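PDB 3VYL: L-ribulose 3-epimerase from Mesorhizobium loti, which catalyses the reversible epimerisation of ketoses at C3, acting efficiently on L-ribulose and less so on D-psicose and D-tagatose, probably with manganese as cofactor. Local coordinates for residues I4-S8 against F9-A13; A189-G192 against L193-H197; I232-A235 against D236-F240. All coordinates share one frame; numbering follows the deposited sequence.

Interaction 1: residues I4-S8 against F9-A13; sequences IGIHS and FVWSA
Phe9 turns one face of its ring to the imidazole of His7, whose NE2 stands 3.7 Å from Phe9 CD2, over the rim of the ring and not its centre. The two side chains run alongside each other and point the same way, their planes inclined at 49°, and the CB of Ala13 sits over the rim of the other face of the phenyl ring. Were Phe9 cut back to an alanine, the phenyl face beside NE2 and CD2 would be lost, which would probably open a gap on that side of the His7 imidazole, although Phe243 would still meet it edge-to-face. At Val10 the backbone N-H turns back to the carbonyl O of His7 (3.0 Å), meeting it from above the carbonyl plane, while Val10 CG2 touches CG1 of Ile6 at 3.8 Å. This turn leaves the C-terminal end of the first strand of the TIM barrel, 4-7, and leads towards helix 17-30; its His7 side chain lies about 6 Å from the bound manganese ion. Trp11 donates its backbone N-H to Ser8 O (2.7 Å). Its indole crosses Ile6 at about a right angle, CD1 of the isoleucine meeting CZ2 at 4.0 Å; with CG1 anti to the backbone N (chi1 -172°), the Ile6 chain extends to this ring, which also packs on helices 17-30 and 266-292. Ser12 N adds a second bond to Ser8 O at 3.1 Å, reaching it from the face opposite that used by Trp11 N.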
ATOM      1  N   ILE A   4      22.908  -8.371 -10.501  1.00 39.55           N
ATOM      2  CA  ILE A   4      22.303  -8.075  -9.248  1.00 38.07           C
ATOM      3  C   ILE A   4      23.423  -8.162  -8.276  1.00 37.17           C
ATOM      4  O   ILE A   4      24.023  -9.175  -8.093  1.00 35.83           O
ATOM      5  CB  ILE A   4      21.212  -9.065  -8.917  1.00 38.28           C
ATOM      6  CG1 ILE A   4      20.154  -8.979  -9.980  1.00 38.59           C
ATOM      7  CG2 ILE A   4      20.556  -8.720  -7.617  1.00 38.59           C
ATOM      8  CD1 ILE A   4      18.816  -9.423  -9.514  1.00 39.08           C
ATOM      9  N   GLY A   5      23.721  -7.043  -7.685  1.00 35.83           N
ATOM     10  CA  GLY A   5      24.862  -6.969  -6.787  1.00 35.79           C
ATOM     11  C   GLY A   5      24.558  -6.858  -5.307  1.00 35.63           C
ATOM     12  O   GLY A   5      23.404  -6.901  -4.874  1.00 35.79           O
ATOM     13  N   ILE A   6      25.627  -6.707  -4.537  1.00 35.34           N
ATOM     14  CA  ILE A   6      25.570  -6.538  -3.090  1.00 34.05           C
ATOM     15  C   ILE A   6      26.800  -5.711  -2.698  1.00 33.83           C
ATOM     16  O   ILE A   6      27.857  -5.833  -3.311  1.00 34.24           O
ATOM     17  CB  ILE A   6      25.534  -7.914  -2.376  1.00 33.72           C
ATOM     18  CG1 ILE A   6      25.285  -7.758  -0.869  1.00 34.41           C
ATOM     19  CG2 ILE A   6      26.799  -8.721  -2.666  1.00 32.56           C
ATOM     20  CD1 ILE A   6      25.003  -9.061  -0.147  1.00 31.96           C
ATOM     21  N   HIS A   7      26.655  -4.851  -1.700  1.00 34.50           N
ATOM     22  CA  HIS A   7      27.762  -4.023  -1.236  1.00 34.22           C
ATOM     23  C   HIS A   7      28.689  -4.829  -0.368  1.00 34.35           C
ATOM     24  O   HIS A   7      28.243  -5.552   0.522  1.00 33.50           O
ATOM     25  CB  HIS A   7      27.237  -2.823  -0.467  1.00 34.33           C
ATOM     26  CG  HIS A   7      28.238  -1.706  -0.334  1.00 37.13           C
ATOM     27  ND1 HIS A   7      28.046  -0.494  -0.888  1.00 38.94           N
ATOM     28  CD2 HIS A   7      29.476  -1.659   0.302  1.00 36.72           C
ATOM     29  CE1 HIS A   7      29.105   0.292  -0.620  1.00 40.96           C
ATOM     30  NE2 HIS A   7      29.981  -0.425   0.108  1.00 40.05           N
ATOM     31  N   SER A   8      29.991  -4.713  -0.620  1.00 34.46           N
ATOM     32  CA  SER A   8      30.999  -5.467   0.139  1.00 34.44           C
ATOM     33  C   SER A   8      30.801  -5.351   1.647  1.00 35.09           C
ATOM     34  O   SER A   8      30.976  -6.333   2.385  1.00 34.97           O
ATOM     35  CB  SER A   8      32.427  -5.047  -0.244  1.00 33.16           C
ATOM     36  OG  SER A   8      32.575  -3.636  -0.315  1.00 32.84           O
ATOM     37  N   PHE A   9      30.410  -4.160   2.095  1.00 35.56           N
ATOM     38  CA  PHE A   9      30.310  -3.872   3.520  1.00 35.24           C
ATOM     39  C   PHE A   9      29.205  -4.631   4.235  1.00 35.27           C
ATOM     40  O   PHE A   9      29.089  -4.520   5.447  1.00 37.66           O
ATOM     41  CB  PHE A   9      30.191  -2.369   3.783  1.00 37.11           C
ATOM     42  CG  PHE A   9      31.425  -1.579   3.428  1.00 38.91           C
ATOM     43  CD1 PHE A   9      32.609  -2.212   3.046  1.00 39.75           C
ATOM     44  CD2 PHE A   9      31.408  -0.194   3.502  1.00 40.45           C
ATOM     45  CE1 PHE A   9      33.741  -1.476   2.726  1.00 40.44           C
ATOM     46  CE2 PHE A   9      32.538   0.546   3.184  1.00 41.40           C
ATOM     47  CZ  PHE A   9      33.706  -0.097   2.798  1.00 39.91           C
ATOM     48  N   VAL A  10      28.390  -5.383   3.498  1.00 34.78           N
ATOM     49  CA  VAL A  10      27.480  -6.357   4.109  1.00 35.06           C
ATOM     50  C   VAL A  10      28.328  -7.473   4.716  1.00 36.74           C
ATOM     51  O   VAL A  10      27.952  -8.081   5.717  1.00 40.33           O
ATOM     52  CB  VAL A  10      26.505  -6.982   3.074  1.00 35.31           C
ATOM     53  CG1 VAL A  10      25.701  -8.125   3.690  1.00 33.51           C
ATOM     54  CG2 VAL A  10      25.575  -5.932   2.478  1.00 34.57           C
ATOM     55  N   TRP A  11      29.476  -7.738   4.099  1.00 36.30           N
ATOM     56  CA  TRP A  11      30.343  -8.840   4.506  1.00 35.17           C
ATOM     57  C   TRP A  11      31.496  -8.402   5.397  1.00 36.17           C
ATOM     58  O   TRP A  11      31.641  -8.904   6.510  1.00 33.90           O
ATOM     59  CB  TRP A  11      30.884  -9.552   3.272  1.00 32.07           C
ATOM     60  CG  TRP A  11      29.854 -10.104   2.310  1.00 30.51           C
ATOM     61  CD1 TRP A  11      29.689  -9.769   0.968  1.00 29.96           C
ATOM     62  CD2 TRP A  11      28.842 -11.137   2.570  1.00 28.68           C
ATOM     63  NE1 TRP A  11      28.676 -10.494   0.408  1.00 29.21           N
ATOM     64  CE2 TRP A  11      28.131 -11.336   1.311  1.00 28.08           C
ATOM     65  CE3 TRP A  11      28.474 -11.887   3.675  1.00 29.18           C
ATOM     66  CZ2 TRP A  11      27.099 -12.246   1.187  1.00 27.35           C
ATOM     67  CZ3 TRP A  11      27.431 -12.805   3.537  1.00 29.58           C
ATOM     68  CH2 TRP A  11      26.763 -12.980   2.316  1.00 28.68           C
ATOM     69  N   SER A  12      32.328  -7.481   4.898  1.00 37.66           N
ATOM     70  CA  SER A  12      33.514  -6.994   5.604  1.00 40.14           C
ATOM     71  C   SER A  12      33.927  -5.598   5.141  1.00 41.68           C
ATOM     72  O   SER A  12      33.704  -5.230   3.991  1.00 42.40           O
ATOM     73  CB  SER A  12      34.688  -7.954   5.413  1.00 42.92           C
ATOM     74  OG  SER A  12      35.924  -7.324   5.744  1.00 46.44           O
ATOM     75  N   ALA A  13      34.541  -4.834   6.040  1.00 43.87           N
ATOM     76  CA  ALA A  13      35.029  -3.493   5.712  1.00 46.66           C
ATOM     77  C   ALA A  13      36.535  -3.516   5.540  1.00 46.59           C
ATOM     78  O   ALA A  13      37.158  -2.486   5.275  1.00 47.53           O
ATOM     79  CB  ALA A  13      34.637  -2.495   6.793  1.00 46.84           C
TER

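Interaction 2: residues A189-G192 against L193-H197; sequences ADVG and LAIRH
Asp190 meets Leu193 as the N-cap of helix 191-197, one of the helices wrapped round the TIM barrel. Its carboxylate bends over the first turn, where OD2 accepts the N-H of Leu193 at 2.9 Å through its anti lone pair, the one directed away from OD1. CG stands anti to the backbone N (chi1 -172°), which lets the carboxylate reach forward to an amide with no earlier helical carbonyl to bond. The methylene of Asp190 also packs on Leu193, its CB lying 3.6 Å from CD2. The backbone O of the same aspartate takes the N-H of Ala194 at 2.8 Å, almost in line with its C=O bond, so main chain and side chain together secure the start of the helix. The other oxygen, OD1, faces Lys287 of the second subunit in a long, weak ion pair.

Val191 follows with a regular helical bond from Ile195 N to its O (3.0 Å). Its CG1 approaches CD1 of Ile195 at 4.2 Å, a loose apolar contact on the side of the helix that packs against Ile225 of helix 222-231. At Gly192 the carbonyl accepts the N-H of Arg196 at 2.9 Å. The aliphatic base of the arginine passes the same oxygen, with Arg196 CG 3.4 Å from Gly192 O.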
ATOM      1  N   ALA A 189       8.592  12.355  -3.622  1.00 24.36           N
ATOM      2  CA  ALA A 189       7.153  12.518  -3.440  1.00 24.56           C
ATOM      3  C   ALA A 189       6.529  11.150  -3.578  1.00 24.77           C
ATOM      4  O   ALA A 189       5.600  10.801  -2.853  1.00 24.64           O
ATOM      5  CB  ALA A 189       6.582  13.467  -4.490  1.00 24.01           C
ATOM      6  N   ASP A 190       7.051  10.385  -4.531  1.00 24.85           N
ATOM      7  CA  ASP A 190       6.626   9.025  -4.746  1.00 25.43           C
ATOM      8  C   ASP A 190       7.788   8.292  -5.380  1.00 26.53           C
ATOM      9  O   ASP A 190       8.310   8.723  -6.414  1.00 27.20           O
ATOM     10  CB  ASP A 190       5.396   8.981  -5.647  1.00 24.90           C
ATOM     11  CG  ASP A 190       4.794   7.594  -5.741  1.00 24.81           C
ATOM     12  OD1 ASP A 190       3.956   7.229  -4.876  1.00 25.00           O
ATOM     13  OD2 ASP A 190       5.160   6.867  -6.687  1.00 24.65           O
ATOM     14  N   VAL A 191       8.207   7.194  -4.754  1.00 26.53           N
ATOM     15  CA  VAL A 191       9.362   6.448  -5.257  1.00 27.07           C
ATOM     16  C   VAL A 191       9.171   6.021  -6.720  1.00 26.59           C
ATOM     17  O   VAL A 191      10.038   6.285  -7.545  1.00 27.78           O
ATOM     18  CB  VAL A 191       9.748   5.245  -4.362  1.00 26.82           C
ATOM     19  CG1 VAL A 191      11.104   4.698  -4.783  1.00 27.07           C
ATOM     20  CG2 VAL A 191       9.803   5.667  -2.901  1.00 26.49           C
ATOM     21  N   GLY A 192       8.042   5.390  -7.037  1.00 26.15           N
ATOM     22  CA  GLY A 192       7.727   4.983  -8.410  1.00 26.23           C
ATOM     23  C   GLY A 192       7.662   6.157  -9.380  1.00 27.94           C
ATOM     24  O   GLY A 192       8.227   6.110 -10.492  1.00 27.52           O
ATOM     25  N   LEU A 193       6.994   7.227  -8.957  1.00 27.66           N
ATOM     26  CA  LEU A 193       6.900   8.414  -9.791  1.00 28.34           C
ATOM     27  C   LEU A 193       8.271   8.961 -10.120  1.00 28.79           C
ATOM     28  O   LEU A 193       8.537   9.307 -11.269  1.00 31.39           O
ATOM     29  CB  LEU A 193       6.039   9.484  -9.134  1.00 27.80           C
ATOM     30  CG  LEU A 193       4.610   9.576  -9.662  1.00 27.60           C
ATOM     31  CD1 LEU A 193       4.093   8.238 -10.160  1.00 27.11           C
ATOM     32  CD2 LEU A 193       3.676  10.175  -8.619  1.00 27.61           C
ATOM     33  N   ALA A 194       9.144   9.009  -9.115  1.00 28.37           N
ATOM     34  CA  ALA A 194      10.489   9.537  -9.284  1.00 28.01           C
ATOM     35  C   ALA A 194      11.331   8.658 -10.217  1.00 27.81           C
ATOM     36  O   ALA A 194      12.068   9.179 -11.072  1.00 27.27           O
ATOM     37  CB  ALA A 194      11.161   9.714  -7.937  1.00 28.47           C
ATOM     38  N   ILE A 195      11.213   7.341 -10.068  1.00 26.19           N
ATOM     39  CA  ILE A 195      11.836   6.429 -11.020  1.00 28.03           C
ATOM     40  C   ILE A 195      11.344   6.714 -12.458  1.00 29.88           C
ATOM     41  O   ILE A 195      12.158   6.865 -13.378  1.00 30.14           O
ATOM     42  CB  ILE A 195      11.611   4.945 -10.648  1.00 27.72           C
ATOM     43  CG1 ILE A 195      12.446   4.573  -9.417  1.00 26.95           C
ATOM     44  CG2 ILE A 195      11.977   4.032 -11.824  1.00 27.43           C
ATOM     45  CD1 ILE A 195      11.954   3.358  -8.651  1.00 26.21           C
ATOM     46  N   ARG A 196      10.023   6.811 -12.638  1.00 30.73           N
ATOM     47  CA  ARG A 196       9.430   7.070 -13.961  1.00 31.59           C
ATOM     48  C   ARG A 196       9.923   8.381 -14.551  1.00 32.52           C
ATOM     49  O   ARG A 196      10.170   8.484 -15.759  1.00 32.47           O
ATOM     50  CB  ARG A 196       7.906   7.099 -13.884  1.00 30.78           C
ATOM     51  CG  ARG A 196       7.281   5.731 -13.747  1.00 30.10           C
ATOM     52  CD  ARG A 196       5.785   5.861 -13.566  1.00 30.72           C
ATOM     53  NE  ARG A 196       5.148   4.551 -13.471  1.00 31.15           N
ATOM     54  CZ  ARG A 196       4.692   3.858 -14.510  1.00 29.21           C
ATOM     55  NH1 ARG A 196       4.802   4.346 -15.729  1.00 29.00           N
ATOM     56  NH2 ARG A 196       4.137   2.671 -14.318  1.00 29.52           N
ATOM     57  N   HIS A 197      10.070   9.374 -13.686  1.00 32.26           N
ATOM     58  CA  HIS A 197      10.524  10.687 -14.094  1.00 34.19           C
ATOM     59  C   HIS A 197      11.954  10.679 -14.560  1.00 35.15           C
ATOM     60  O   HIS A 197      12.351  11.534 -15.339  1.00 36.45           O
ATOM     61  CB  HIS A 197      10.338  11.650 -12.936  1.00 35.20           C
ATOM     62  CG  HIS A 197      10.594  13.087 -13.289  1.00 36.07           C
ATOM     63  ND1 HIS A 197       9.844  13.755 -14.186  1.00 37.57           N
ATOM     64  CD2 HIS A 197      11.547  13.991 -12.816  1.00 36.30           C
ATOM     65  CE1 HIS A 197      10.298  15.022 -14.295  1.00 37.75           C
ATOM     66  NE2 HIS A 197      11.344  15.163 -13.458  1.00 38.40           N
TER

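Interaction 3: residues I232-A235 against D236-F240; sequences IGYA and DDLSF
The backbone of 232-235 leaves helix 222-231 through a Schellman motif and continues without a break into 236-240, the approach to the last strand of the TIM barrel. Gly233, the first residue to leave helical geometry, has a positive phi of 59°, a conformation that favours glycine. The chain bends at Ala235 and is extended from Asp236 onward, and residues 238-240 form the strand that closes the barrel between strands 202-207 and 4-7.

Tyr234 carries the contact, its ring reaching forward along the chain that follows it. With CG anti to the backbone N (chi1 179°), the phenol passes Asp236 and delivers OH to the backbone O of Asp237, a hydrogen bond of 2.7 Å in which the oxygen lies near the ring plane. This bond from the end of a side chain ties the loop to the residue leading into the strand and helps to hold the phenol. Over one face of the same ring, towards its rim, lies the backbone N of Asp236, 3.8 Å from Tyr234 CD2. The ring also meets the aspartate side chain at CB, which is 3.6 Å from Tyr234 CZ, and its CE2 lies 4.5 Å from CD2 of Leu238. Outside the two segments, the phenol packs on Ile202 of the neighbouring strand.

Asp236 turns its carboxylate elsewhere, to a salt bridge between OD1 and Lys102. That same OD1 accepts the backbone N-H of Asp237 at 2.9 Å, met on its anti side and 15° out of the carboxylate plane.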
ATOM      1  N   ILE A 232       9.723   1.324 -16.983  1.00 29.61           N
ATOM      2  CA  ILE A 232      10.706   2.099 -17.745  1.00 29.86           C
ATOM      3  C   ILE A 232      11.699   1.187 -18.476  1.00 30.68           C
ATOM      4  O   ILE A 232      12.584   1.679 -19.166  1.00 29.47           O
ATOM      5  CB  ILE A 232      11.481   3.141 -16.875  1.00 28.86           C
ATOM      6  CG1 ILE A 232      12.290   2.463 -15.762  1.00 28.78           C
ATOM      7  CG2 ILE A 232      10.542   4.180 -16.287  1.00 28.26           C
ATOM      8  CD1 ILE A 232      13.493   3.257 -15.307  1.00 28.51           C
ATOM      9  N   GLY A 233      11.546  -0.132 -18.318  1.00 31.92           N
ATOM     10  CA  GLY A 233      12.441  -1.116 -18.950  1.00 32.42           C
ATOM     11  C   GLY A 233      13.899  -0.948 -18.537  1.00 34.50           C
ATOM     12  O   GLY A 233      14.794  -0.876 -19.386  1.00 35.67           O
ATOM     13  N   TYR A 234      14.136  -0.875 -17.228  1.00 33.77           N
ATOM     14  CA  TYR A 234      15.470  -0.674 -16.691  1.00 32.66           C
ATOM     15  C   TYR A 234      16.277  -1.954 -16.852  1.00 32.73           C
ATOM     16  O   TYR A 234      15.883  -3.013 -16.369  1.00 31.60           O
ATOM     17  CB  TYR A 234      15.398  -0.232 -15.228  1.00 31.23           C
ATOM     18  CG  TYR A 234      16.744  -0.024 -14.573  1.00 31.24           C
ATOM     19  CD1 TYR A 234      17.467   1.156 -14.772  1.00 31.09           C
ATOM     20  CD2 TYR A 234      17.300  -1.007 -13.749  1.00 29.76           C
ATOM     21  CE1 TYR A 234      18.700   1.344 -14.167  1.00 30.66           C
ATOM     22  CE2 TYR A 234      18.524  -0.825 -13.143  1.00 28.81           C
ATOM     23  CZ  TYR A 234      19.213   0.349 -13.349  1.00 29.96           C
ATOM     24  OH  TYR A 234      20.432   0.531 -12.744  1.00 32.48           O
ATOM     25  N   ALA A 235      17.399  -1.850 -17.553  1.00 33.76           N
ATOM     26  CA  ALA A 235      18.141  -3.046 -17.947  1.00 35.96           C
ATOM     27  C   ALA A 235      19.574  -3.050 -17.437  1.00 35.27           C
ATOM     28  O   ALA A 235      20.442  -3.677 -18.035  1.00 35.64           O
ATOM     29  CB  ALA A 235      18.115  -3.198 -19.459  1.00 34.67           C
ATOM     30  N   ASP A 236      19.807  -2.353 -16.330  1.00 35.01           N
ATOM     31  CA  ASP A 236      21.152  -2.159 -15.801  1.00 34.87           C
ATOM     32  C   ASP A 236      21.270  -2.743 -14.393  1.00 36.47           C
ATOM     33  O   ASP A 236      20.334  -3.368 -13.888  1.00 36.39           O
ATOM     34  CB  ASP A 236      21.539  -0.674 -15.835  1.00 32.84           C
ATOM     35  CG  ASP A 236      22.981  -0.455 -16.268  1.00 33.51           C
ATOM     36  OD1 ASP A 236      23.865  -1.259 -15.883  1.00 33.35           O
ATOM     37  OD2 ASP A 236      23.238   0.524 -16.995  1.00 32.22           O
ATOM     38  N   ASP A 237      22.428  -2.556 -13.770  1.00 38.52           N
ATOM     39  CA  ASP A 237      22.722  -3.184 -12.481  1.00 38.10           C
ATOM     40  C   ASP A 237      21.968  -2.546 -11.308  1.00 36.86           C
ATOM     41  O   ASP A 237      21.651  -1.347 -11.316  1.00 33.45           O
ATOM     42  CB  ASP A 237      24.228  -3.141 -12.186  1.00 39.23           C
ATOM     43  CG  ASP A 237      25.070  -3.802 -13.267  1.00 40.59           C
ATOM     44  OD1 ASP A 237      24.661  -4.846 -13.828  1.00 40.80           O
ATOM     45  OD2 ASP A 237      26.170  -3.273 -13.532  1.00 41.31           O
ATOM     46  N   LEU A 238      21.693  -3.366 -10.300  1.00 35.40           N
ATOM     47  CA  LEU A 238      21.209  -2.864  -9.026  1.00 36.75           C
ATOM     48  C   LEU A 238      21.748  -3.722  -7.897  1.00 36.20           C
ATOM     49  O   LEU A 238      21.957  -4.928  -8.074  1.00 37.87           O
ATOM     50  CB  LEU A 238      19.679  -2.792  -8.989  1.00 37.77           C
ATOM     51  CG  LEU A 238      18.829  -4.020  -9.294  1.00 38.63           C
ATOM     52  CD1 LEU A 238      18.681  -4.900  -8.063  1.00 38.64           C
ATOM     53  CD2 LEU A 238      17.467  -3.537  -9.761  1.00 40.67           C
ATOM     54  N   SER A 239      21.969  -3.111  -6.738  1.00 33.83           N
ATOM     55  CA  SER A 239      22.581  -3.845  -5.638  1.00 32.57           C
ATOM     56  C   SER A 239      21.898  -3.672  -4.311  1.00 30.42           C
ATOM     57  O   SER A 239      21.365  -2.609  -4.011  1.00 30.99           O
ATOM     58  CB  SER A 239      24.046  -3.467  -5.498  1.00 32.27           C
ATOM     59  OG  SER A 239      24.745  -4.045  -6.568  1.00 34.66           O
ATOM     60  N   PHE A 240      21.947  -4.739  -3.523  1.00 27.94           N
ATOM     61  CA  PHE A 240      21.442  -4.751  -2.166  1.00 27.20           C
ATOM     62  C   PHE A 240      22.411  -4.041  -1.229  1.00 27.71           C
ATOM     63  O   PHE A 240      23.620  -4.205  -1.348  1.00 28.33           O
ATOM     64  CB  PHE A 240      21.235  -6.197  -1.727  1.00 25.56           C
ATOM     65  CG  PHE A 240      20.876  -6.353  -0.280  1.00 25.50           C
ATOM     66  CD1 PHE A 240      19.797  -5.650   0.274  1.00 24.87           C
ATOM     67  CD2 PHE A 240      21.595  -7.223   0.527  1.00 24.28           C
ATOM     68  CE1 PHE A 240      19.452  -5.813   1.602  1.00 23.46           C
ATOM     69  CE2 PHE A 240      21.256  -7.380   1.858  1.00 24.50           C
ATOM     70  CZ  PHE A 240      20.180  -6.679   2.394  1.00 23.83           C
TER

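The three interactions follow one another along a single TIM-barrel chain. Interactions 1 and 3 involve the first and eighth strands, 4-7 and 238-240, neighbours where the barrel closes; their centres are 17 Å apart, but Gly5 joins them through probable backbone hydrogen bonds to Leu238 and Phe240. Interaction 1 spans the C-terminal end of its strand and the turn after it, on the manganese side; interaction 3 covers the loop into strand 238-240 and the strand itself. Both thus help form the barrel's seam, whereas interaction 2, 26 Å from interaction 1 between centres, lies in the outer helical layer that meets other subunits. Its Ile195 and Arg196 pack on Ile232 of interaction 3.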